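Local coordinates for protein pilin (Streptococcus pyogenes serotype M1, PDB 3GLD) that forms the backbone of the pilus, stacking head to tail into covalently linked columns required for adhesion to host cells, bacterial aggregation and biofilm formation, at residues Asp246-Lys249 with Ser250-Tyr253; Val141-Glu145 with Gly146-Pro150; Glu213-Ile216 with Asp217-Tyr220. The protein carries 2 engineered substitutions. All blocks are in the same frame, centred on the assembly; numbering follows the deposited sequence.

Contact 1 (Asp246-Lys249 with Ser250-Tyr253)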
ATOM      1  N   ASP A 246      19.967   9.158  24.987  1.00 31.48           N
ATOM      2  CA  ASP A 246      21.146   8.917  25.852  1.00 32.18           C
ATOM      3  C   ASP A 246      20.780   9.032  27.341  1.00 32.42           C
ATOM      4  O   ASP A 246      19.755   9.594  27.704  1.00 32.05           O
ATOM      5  CB  ASP A 246      22.290   9.912  25.552  1.00 32.15           C
ATOM      6  CG  ASP A 246      23.129   9.502  24.356  1.00 33.45           C
ATOM      7  OD1 ASP A 246      22.747   8.531  23.670  1.00 32.44           O
ATOM      8  OD2 ASP A 246      24.165  10.155  24.107  1.00 32.51           O
ATOM      9  N   ASP A 247      21.643   8.497  28.192  1.00 32.83           N
ATOM     10  CA  ASP A 247      21.442   8.519  29.629  1.00 32.74           C
ATOM     11  C   ASP A 247      22.018   9.822  30.185  1.00 32.46           C
ATOM     12  O   ASP A 247      23.193  10.153  29.961  1.00 32.09           O
ATOM     13  CB  ASP A 247      22.120   7.297  30.249  1.00 33.45           C
ATOM     14  CG  ASP A 247      21.787   7.107  31.719  1.00 35.05           C
ATOM     15  OD1 ASP A 247      21.340   8.069  32.386  1.00 35.38           O
ATOM     16  OD2 ASP A 247      21.999   5.974  32.213  1.00 38.09           O
ATOM     17  N   TYR A 248      21.182  10.569  30.897  1.00 32.33           N
ATOM     18  CA  TYR A 248      21.615  11.850  31.459  1.00 32.40           C
ATOM     19  C   TYR A 248      21.555  11.930  32.977  1.00 32.89           C
ATOM     20  O   TYR A 248      21.573  13.034  33.539  1.00 32.43           O
ATOM     21  CB  TYR A 248      20.847  13.014  30.815  1.00 31.93           C
ATOM     22  CG  TYR A 248      21.244  13.232  29.374  1.00 31.52           C
ATOM     23  CD1 TYR A 248      22.410  13.923  29.058  1.00 30.06           C
ATOM     24  CD2 TYR A 248      20.460  12.742  28.329  1.00 30.64           C
ATOM     25  CE1 TYR A 248      22.802  14.119  27.733  1.00 29.91           C
ATOM     26  CE2 TYR A 248      20.839  12.934  26.997  1.00 29.89           C
ATOM     27  CZ  TYR A 248      22.005  13.627  26.706  1.00 29.90           C
ATOM     28  OH  TYR A 248      22.405  13.844  25.408  1.00 28.34           O
ATOM     29  N   LYS A 249      21.503  10.771  33.634  1.00 33.56           N
ATOM     30  CA  LYS A 249      21.447  10.704  35.101  1.00 35.00           C
ATOM     31  C   LYS A 249      22.669  11.331  35.814  1.00 35.24           C
ATOM     32  O   LYS A 249      22.507  12.053  36.794  1.00 34.97           O
ATOM     33  CB  LYS A 249      21.229   9.265  35.580  1.00 35.29           C
ATOM     34  CG  LYS A 249      19.851   8.719  35.250  1.00 36.66           C
ATOM     35  CD  LYS A 249      19.465   7.569  36.187  1.00 38.93           C
ATOM     36  CE  LYS A 249      18.608   6.534  35.457  1.00 39.88           C
ATOM     37  NZ  LYS A 249      17.680   5.815  36.373  1.00 40.13           N
ATOM     38  N   SER A 250      23.870  11.077  35.297  1.00 35.88           N
ATOM     39  CA  SER A 250      25.082  11.747  35.795  1.00 36.54           C
ATOM     40  C   SER A 250      25.032  13.273  35.664  1.00 36.52           C
ATOM     41  O   SER A 250      25.760  13.980  36.357  1.00 36.66           O
ATOM     42  CB  SER A 250      26.346  11.179  35.137  1.00 36.79           C
ATOM     43  OG  SER A 250      26.302  11.265  33.722  1.00 38.30           O
ATOM     44  N   GLU A 251      24.162  13.782  34.789  1.00 36.61           N
ATOM     45  CA  GLU A 251      23.951  15.226  34.680  1.00 36.29           C
ATOM     46  C   GLU A 251      22.754  15.727  35.512  1.00 35.52           C
ATOM     47  O   GLU A 251      22.348  16.893  35.402  1.00 35.05           O
ATOM     48  CB  GLU A 251      23.892  15.666  33.209  1.00 36.83           C
ATOM     49  CG  GLU A 251      25.269  15.623  32.524  1.00 39.14           C
ATOM     50  CD  GLU A 251      25.178  15.623  31.001  1.00 42.85           C
ATOM     51  OE1 GLU A 251      24.769  16.653  30.432  1.00 42.50           O
ATOM     52  OE2 GLU A 251      25.539  14.594  30.370  1.00 44.81           O
ATOM     53  N   LYS A 252      22.226  14.845  36.368  1.00 34.39           N
ATOM     54  CA  LYS A 252      21.153  15.181  37.323  1.00 34.00           C
ATOM     55  C   LYS A 252      19.778  15.374  36.650  1.00 33.37           C
ATOM     56  O   LYS A 252      18.914  16.102  37.158  1.00 32.73           O
ATOM     57  CB  LYS A 252      21.508  16.407  38.190  1.00 34.37           C
ATOM     58  CG  LYS A 252      22.940  16.410  38.801  1.00 36.08           C
ATOM     59  CD  LYS A 252      23.058  15.508  40.035  1.00 39.32           C
ATOM     60  CE  LYS A 252      24.507  15.395  40.547  1.00 39.68           C
ATOM     61  NZ  LYS A 252      25.367  14.553  39.654  1.00 40.73           N
ATOM     62  N   TYR A 253      19.590  14.722  35.506  1.00 32.38           N
ATOM     63  CA  TYR A 253      18.265  14.636  34.879  1.00 31.98           C
ATOM     64  C   TYR A 253      17.600  13.303  35.151  1.00 32.13           C
ATOM     65  O   TYR A 253      18.251  12.259  35.131  1.00 32.01           O
ATOM     66  CB  TYR A 253      18.360  14.844  33.367  1.00 31.37           C
ATOM     67  CG  TYR A 253      18.577  16.277  32.982  1.00 29.25           C
ATOM     68  CD1 TYR A 253      17.498  17.132  32.778  1.00 28.40           C
ATOM     69  CD2 TYR A 253      19.856  16.784  32.831  1.00 27.89           C
ATOM     70  CE1 TYR A 253      17.699  18.469  32.433  1.00 28.19           C
ATOM     71  CE2 TYR A 253      20.061  18.111  32.486  1.00 28.29           C
ATOM     72  CZ  TYR A 253      18.981  18.943  32.294  1.00 27.21           C
ATOM     73  OH  TYR A 253      19.193  20.256  31.945  1.00 28.73           O
TER
HETATM   74  O   HOH W   1      24.488   9.470  32.852  1.00 42.55           O
HETATM   75  O   HOH W   2      18.492  10.932  32.397  1.00 52.05           O

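Contact 2 (Val141-Glu145 with Gly146-Pro150)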
ATOM      1  N   VAL A 141     -16.639  -8.707 -22.282  1.00 36.33           N
ATOM      2  CA  VAL A 141     -17.035  -7.472 -21.624  1.00 37.17           C
ATOM      3  C   VAL A 141     -17.210  -7.681 -20.130  1.00 37.10           C
ATOM      4  O   VAL A 141     -17.693  -8.726 -19.676  1.00 36.53           O
ATOM      5  CB  VAL A 141     -18.339  -6.870 -22.181  1.00 37.32           C
ATOM      6  CG1 VAL A 141     -18.332  -5.369 -21.941  1.00 38.27           C
ATOM      7  CG2 VAL A 141     -18.481  -7.130 -23.658  1.00 37.73           C
ATOM      8  N   GLY A 142     -16.817  -6.666 -19.370  1.00 37.30           N
ATOM      9  CA  GLY A 142     -16.994  -6.677 -17.931  1.00 37.49           C
ATOM     10  C   GLY A 142     -17.777  -5.476 -17.451  1.00 37.43           C
ATOM     11  O   GLY A 142     -17.755  -4.415 -18.054  1.00 37.39           O
ATOM     12  N   TYR A 143     -18.496  -5.644 -16.370  1.00 38.07           N
ATOM     13  CA  TYR A 143     -19.205  -4.511 -15.841  1.00 40.02           C
ATOM     14  C   TYR A 143     -19.382  -4.636 -14.365  1.00 40.98           C
ATOM     15  O   TYR A 143     -19.549  -5.725 -13.809  1.00 40.64           O
ATOM     16  CB  TYR A 143     -20.564  -4.298 -16.536  1.00 40.28           C
ATOM     17  CG  TYR A 143     -21.448  -5.525 -16.600  1.00 40.71           C
ATOM     18  CD1 TYR A 143     -21.442  -6.349 -17.729  1.00 40.90           C
ATOM     19  CD2 TYR A 143     -22.304  -5.852 -15.545  1.00 40.75           C
ATOM     20  CE1 TYR A 143     -22.261  -7.488 -17.797  1.00 41.20           C
ATOM     21  CE2 TYR A 143     -23.133  -6.989 -15.604  1.00 41.24           C
ATOM     22  CZ  TYR A 143     -23.099  -7.799 -16.728  1.00 41.41           C
ATOM     23  OH  TYR A 143     -23.912  -8.916 -16.798  1.00 43.34           O
ATOM     24  N   LYS A 144     -19.296  -3.482 -13.733  1.00 43.36           N
ATOM     25  CA  LYS A 144     -19.842  -3.302 -12.420  1.00 44.78           C
ATOM     26  C   LYS A 144     -20.910  -2.254 -12.627  1.00 45.44           C
ATOM     27  O   LYS A 144     -20.737  -1.300 -13.402  1.00 45.34           O
ATOM     28  CB  LYS A 144     -18.777  -2.849 -11.407  1.00 45.47           C
ATOM     29  CG  LYS A 144     -18.052  -1.542 -11.725  1.00 46.83           C
ATOM     30  CD  LYS A 144     -17.371  -0.999 -10.486  1.00 48.91           C
ATOM     31  CE  LYS A 144     -16.274   0.003 -10.833  1.00 51.45           C
ATOM     32  NZ  LYS A 144     -15.614   0.537  -9.599  1.00 51.96           N
ATOM     33  N   GLU A 145     -22.043  -2.493 -11.985  1.00 46.14           N
ATOM     34  CA  GLU A 145     -23.098  -1.510 -11.848  1.00 46.63           C
ATOM     35  C   GLU A 145     -23.545  -0.754 -13.108  1.00 46.34           C
ATOM     36  O   GLU A 145     -23.839   0.445 -13.067  1.00 46.93           O
ATOM     37  CB  GLU A 145     -22.730  -0.583 -10.696  1.00 46.92           C
ATOM     38  CG  GLU A 145     -22.171  -1.412  -9.550  1.00 49.02           C
ATOM     39  CD  GLU A 145     -22.224  -0.721  -8.223  1.00 51.61           C
ATOM     40  OE1 GLU A 145     -22.159   0.531  -8.195  1.00 52.62           O
ATOM     41  OE2 GLU A 145     -22.342  -1.450  -7.205  1.00 52.80           O
ATOM     42  N   GLY A 146     -23.628  -1.469 -14.220  1.00 46.09           N
ATOM     43  CA  GLY A 146     -24.335  -0.949 -15.374  1.00 45.97           C
ATOM     44  C   GLY A 146     -23.572   0.050 -16.205  1.00 45.81           C
ATOM     45  O   GLY A 146     -24.145   0.805 -16.999  1.00 46.04           O
ATOM     46  N   SER A 147     -22.271   0.070 -16.014  1.00 45.46           N
ATOM     47  CA  SER A 147     -21.418   0.666 -17.010  1.00 45.41           C
ATOM     48  C   SER A 147     -20.422  -0.415 -17.412  1.00 44.88           C
ATOM     49  O   SER A 147     -19.796  -1.038 -16.550  1.00 44.66           O
ATOM     50  CB  SER A 147     -20.743   1.936 -16.472  1.00 45.60           C
ATOM     51  OG  SER A 147     -21.721   2.858 -15.983  1.00 45.64           O
ATOM     52  N   LYS A 148     -20.338  -0.666 -18.718  1.00 44.55           N
ATOM     53  CA  LYS A 148     -19.321  -1.535 -19.285  1.00 44.18           C
ATOM     54  C   LYS A 148     -17.989  -0.816 -19.155  1.00 43.06           C
ATOM     55  O   LYS A 148     -17.838   0.314 -19.628  1.00 42.99           O
ATOM     56  CB  LYS A 148     -19.604  -1.841 -20.759  1.00 44.35           C
ATOM     57  CG  LYS A 148     -20.962  -2.480 -21.047  1.00 47.41           C
ATOM     58  CD  LYS A 148     -21.084  -3.883 -20.456  1.00 49.89           C
ATOM     59  CE  LYS A 148     -21.850  -4.808 -21.406  1.00 51.54           C
ATOM     60  NZ  LYS A 148     -21.436  -6.233 -21.218  1.00 51.80           N
ATOM     61  N   VAL A 149     -17.042  -1.467 -18.488  1.00 41.85           N
ATOM     62  CA  VAL A 149     -15.771  -0.848 -18.110  1.00 40.68           C
ATOM     63  C   VAL A 149     -14.651  -1.881 -18.082  1.00 40.23           C
ATOM     64  O   VAL A 149     -14.928  -3.078 -17.986  1.00 40.01           O
ATOM     65  CB  VAL A 149     -15.845  -0.147 -16.712  1.00 40.81           C
ATOM     66  CG1 VAL A 149     -16.599   1.181 -16.796  1.00 40.52           C
ATOM     67  CG2 VAL A 149     -16.445  -1.066 -15.634  1.00 40.28           C
ATOM     68  N   PRO A 150     -13.379  -1.421 -18.176  1.00 39.67           N
ATOM     69  CA  PRO A 150     -12.234  -2.303 -17.971  1.00 39.04           C
ATOM     70  C   PRO A 150     -12.248  -2.902 -16.577  1.00 38.26           C
ATOM     71  O   PRO A 150     -12.796  -2.305 -15.649  1.00 38.07           O
ATOM     72  CB  PRO A 150     -11.034  -1.356 -18.101  1.00 38.91           C
ATOM     73  CG  PRO A 150     -11.518  -0.306 -19.030  1.00 39.79           C
ATOM     74  CD  PRO A 150     -12.949  -0.079 -18.612  1.00 39.32           C
TER
HETATM   75  O   HOH W   3     -15.271  -4.528 -20.327  1.00 43.99           O

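Contact 3 (Glu213-Ile216 with Asp217-Tyr220)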
ATOM      1  N   GLU A 213      16.837  11.853   5.972  1.00 26.34           N
ATOM      2  CA  GLU A 213      16.315  10.516   5.731  1.00 26.90           C
ATOM      3  C   GLU A 213      16.950   9.540   6.703  1.00 26.73           C
ATOM      4  O   GLU A 213      18.091   9.724   7.125  1.00 27.76           O
ATOM      5  CB  GLU A 213      16.590  10.072   4.282  1.00 27.03           C
ATOM      6  CG  GLU A 213      15.885  10.929   3.211  1.00 29.04           C
ATOM      7  CD  GLU A 213      16.363  10.630   1.770  1.00 33.61           C
ATOM      8  OE1 GLU A 213      17.524  10.207   1.576  1.00 32.91           O
ATOM      9  OE2 GLU A 213      15.564  10.845   0.824  1.00 36.99           O
ATOM     10  N   ALA A 214      16.187   8.526   7.089  1.00 26.74           N
ATOM     11  CA  ALA A 214      16.679   7.409   7.881  1.00 26.36           C
ATOM     12  C   ALA A 214      16.596   6.152   7.030  1.00 26.25           C
ATOM     13  O   ALA A 214      15.698   6.023   6.198  1.00 26.71           O
ATOM     14  CB  ALA A 214      15.852   7.236   9.123  1.00 25.86           C
ATOM     15  N   SER A 215      17.526   5.237   7.246  1.00 26.53           N
ATOM     16  CA  SER A 215      17.554   3.957   6.549  1.00 27.50           C
ATOM     17  C   SER A 215      17.041   2.873   7.469  1.00 27.45           C
ATOM     18  O   SER A 215      17.428   2.804   8.630  1.00 26.74           O
ATOM     19  CB  SER A 215      18.978   3.596   6.134  1.00 27.66           C
ATOM     20  OG  SER A 215      19.424   4.422   5.080  1.00 29.83           O
ATOM     21  N   ILE A 216      16.151   2.035   6.946  1.00 27.82           N
ATOM     22  CA  ILE A 216      15.639   0.892   7.682  1.00 28.10           C
ATOM     23  C   ILE A 216      16.821  -0.026   8.046  1.00 29.04           C
ATOM     24  O   ILE A 216      17.704  -0.285   7.219  1.00 28.96           O
ATOM     25  CB  ILE A 216      14.532   0.146   6.863  1.00 28.46           C
ATOM     26  CG1 ILE A 216      13.337   1.071   6.617  1.00 28.79           C
ATOM     27  CG2 ILE A 216      14.080  -1.114   7.590  1.00 27.91           C
ATOM     28  CD1 ILE A 216      12.181   0.425   5.794  1.00 26.59           C
ATOM     29  N   ASP A 217      16.867  -0.441   9.314  1.00 29.83           N
ATOM     30  CA  ASP A 217      17.897  -1.331   9.841  1.00 30.87           C
ATOM     31  C   ASP A 217      19.219  -0.623  10.174  1.00 31.07           C
ATOM     32  O   ASP A 217      20.204  -1.276  10.505  1.00 31.17           O
ATOM     33  CB  ASP A 217      18.136  -2.518   8.895  1.00 31.42           C
ATOM     34  CG  ASP A 217      17.453  -3.787   9.358  1.00 32.74           C
ATOM     35  OD1 ASP A 217      16.513  -3.712  10.179  1.00 33.75           O
ATOM     36  OD2 ASP A 217      17.862  -4.876   8.887  1.00 37.60           O
ATOM     37  N   GLN A 218      19.219   0.708  10.074  1.00 31.09           N
ATOM     38  CA  GLN A 218      20.381   1.546  10.383  1.00 30.61           C
ATOM     39  C   GLN A 218      20.000   2.607  11.433  1.00 29.43           C
ATOM     40  O   GLN A 218      19.126   3.448  11.188  1.00 28.48           O
ATOM     41  CB  GLN A 218      20.887   2.222   9.107  1.00 30.82           C
ATOM     42  CG  GLN A 218      22.178   3.031   9.277  1.00 35.20           C
ATOM     43  CD  GLN A 218      22.778   3.469   7.947  1.00 40.43           C
ATOM     44  OE1 GLN A 218      22.776   2.713   6.975  1.00 43.59           O
ATOM     45  NE2 GLN A 218      23.292   4.694   7.900  1.00 43.37           N
ATOM     46  N   LEU A 219      20.682   2.575  12.581  1.00 28.60           N
ATOM     47  CA  LEU A 219      20.464   3.557  13.669  1.00 27.91           C
ATOM     48  C   LEU A 219      20.526   4.983  13.150  1.00 27.13           C
ATOM     49  O   LEU A 219      21.478   5.368  12.479  1.00 27.68           O
ATOM     50  CB  LEU A 219      21.487   3.359  14.807  1.00 28.02           C
ATOM     51  CG  LEU A 219      21.509   4.249  16.062  1.00 27.87           C
ATOM     52  CD1 LEU A 219      20.180   4.262  16.786  1.00 28.67           C
ATOM     53  CD2 LEU A 219      22.600   3.759  17.007  1.00 28.50           C
ATOM     54  N   TYR A 220      19.502   5.762  13.453  1.00 26.15           N
ATOM     55  CA  TYR A 220      19.456   7.139  13.024  1.00 26.58           C
ATOM     56  C   TYR A 220      19.706   8.041  14.232  1.00 27.34           C
ATOM     57  O   TYR A 220      18.934   8.018  15.191  1.00 27.33           O
ATOM     58  CB  TYR A 220      18.075   7.438  12.422  1.00 26.75           C
ATOM     59  CG  TYR A 220      17.837   8.900  12.113  1.00 25.28           C
ATOM     60  CD1 TYR A 220      18.388   9.492  10.977  1.00 25.68           C
ATOM     61  CD2 TYR A 220      17.059   9.685  12.954  1.00 24.28           C
ATOM     62  CE1 TYR A 220      18.183  10.843  10.699  1.00 26.88           C
ATOM     63  CE2 TYR A 220      16.843  11.020  12.680  1.00 24.38           C
ATOM     64  CZ  TYR A 220      17.399  11.588  11.556  1.00 26.44           C
ATOM     65  OH  TYR A 220      17.164  12.911  11.295  1.00 29.98           O
TER
HETATM   66  O   HOH W   4      19.234   5.566   9.528  1.00 26.47           O

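Contact 1 (Asp246-Lys249 with Ser250-Tyr253)
Tyr248 and Glu251 both carry CG beside the backbone N (chi1 -70° and -72°), and because the chain turns between them the two side chains run side by side in the same direction. The extended chain of Glu251 brings its carboxylate to the ring edge, near the ring plane, with OE2 3.5 Å from Tyr248 CD1. The negative oxygen thus meets the slightly positive ring hydrogens, which is probably favourable; the carboxylate plane stands 80° from the ring's. Glutamate suits the place because its length spans the ring edge while its OE1 forms a salt bridge with Lys177. Between the two tyrosines the contact is aliphatic, Tyr248 CB lying 4.0 Å from Tyr253 CB.

The backbone makes this grouping possible. Tyr248 O is gripped by two donors from opposite faces of its carbonyl plane: Glu251 N at 3.0 Å, and Tyr253 N by a straighter but longer bond. Lys252 N adds a bond of 2.8 Å to Lys249 O, and Lys252 itself takes a positive phi that lets the chain swing back. Ahead of the turn, Asp247 OD1 accepts from Lys249 N at 3.0 Å in an Asx turn, a task for which a short carboxylate is well shaped. One water joins Ser250 N to Asp247 O, the latter link weak.

The whole loop connects strand 240-245 to strand 254-261. Phe179, at the start of strand 179-185, meets both tyrosine rings edge-to-face, while Tyr248 OH bonds to Asn180 N of that strand and Tyr253 OH to Asp174 N in the loop before it.

Contact 2 (Val141-Glu145 with Gly146-Pro150)
Lys148, Gly146 and Val149 bury the most surface in this tight reversal, and Lys148 does most of the touching. Its chain, bent at chi2 and chi3, leans across Val141 at about a right angle, and Lys148 CD approaches Val141 CG1 to 3.5 Å, tighter than usual for two carbons. A lysine fits here because its chain covers the valine, while NZ ends against Val141 and beside the Tyr143 ring, 3.5 Å from Tyr143 CD1, with a weak hydrogen bond to Gln123 OE1. In the pilus Lys148 is the lysine that joins subunits, through an isopeptide bond to a threonine of another pilin; that bond is not formed here.

Tyr143, its antiparallel non-hydrogen-bonded partner, points the same way from the same face of the sheet. Its chi1 of 51° sets the ring beside the lysine chain, and the close backbones of the pair leave Tyr143 CB 3.3 Å from Ser147 O.

Gly146 follows Glu145 round the bend. Both take positive phi, a conformation glycine adopts readily, and Ser147 N closes the turn on Lys144 O by a weak bond of 3.3 Å.

Val149 CG2 lies 4.3 Å from Lys144 CG, with Tyr120 of strand 119-129 as a further neighbour. Its backbone N gives a nearly straight hydrogen bond of 3.1 Å to Gly142 O. A water, accepting from Gly142 N and donating to Val149 O, continues the pairing.

This is a two-residue beta hairpin with a type I' turn, set at the edge of the sheet beside strand 119-129.

Contact 3 (Glu213-Ile216 with Asp217-Tyr220)
Tyr220 and Ala214 face each other across the reversal, each CB directed at the opposite segment. The tyrosine CG lies anti to the backbone N (chi1 172°), which lays the ring back along strand 210-215. Ala214 CB approaches it obliquely and comes 3.9 Å from Tyr220 CD1, while farther out the ring passes Glu213 O, 3.7 Å from Tyr220 CE1. Alanine suits this buried position, since its single methyl lets the ring close on the strand; the hydroxyl bonds to Thr212 OG1, which fixes the far end of the ring.

A second pair sits nearer the bend. Ser215 and Gln218 also turn their CB atoms toward one another, and these meet at 3.8 Å. Ser215 OG bonds to Lys196 NZ, while the extended glutamine runs alongside and keeps Gln218 OE1 4.0 Å from Ser215 CB. Ile216 instead points away from the turn, against Ala187 and Tyr191, where a branched hydrocarbon fits a buried site. Asp217 takes a positive phi (80°) at the third position of the type II turn, and its OD1 accepts from Ala187 N.

Gln218 N closes that turn on Ser215 O at 3.1 Å, arriving from above the carbonyl plane. One step farther back the two arms are too far apart for a direct bond, and a water bridges them, accepting from Ser215 N at 2.9 Å and donating to Gln218 O at 2.7 Å.

The chemistry is therefore divided: the Ala214-Tyr220 contact is apolar, the bend is polar. Ser215 O and Gln218 N satisfy each other directly, whereas a water spans the gap where Ser215 N and Gln218 O have no direct bond.

Overall arrangement
The three contacts are local chain reversals in different parts of an elongated pilin. Contact 2 lies in the N-terminal domain, contacts 1 and 3 in the following one, on the other side of the chain's centre. Contact 1 is the outermost, its centre about 41 Å from that of the chain, about 66 Å from that of contact 2 and about 25 Å from that of contact 3; the nearest atoms of 1 and 3 are about 8 Å apart. The Tyr248 side chain is about 4 Å from that of Glu245, the residue just before contact 1, which autocatalyses the Lys166-Asn290 isopeptide. In contact 2 the side chain of Lys144 is about 11 Å from that of Ala104, the engineered residue at the site that autocatalyses the Lys23-Asn155 isopeptide. Contact 3 lies away from both.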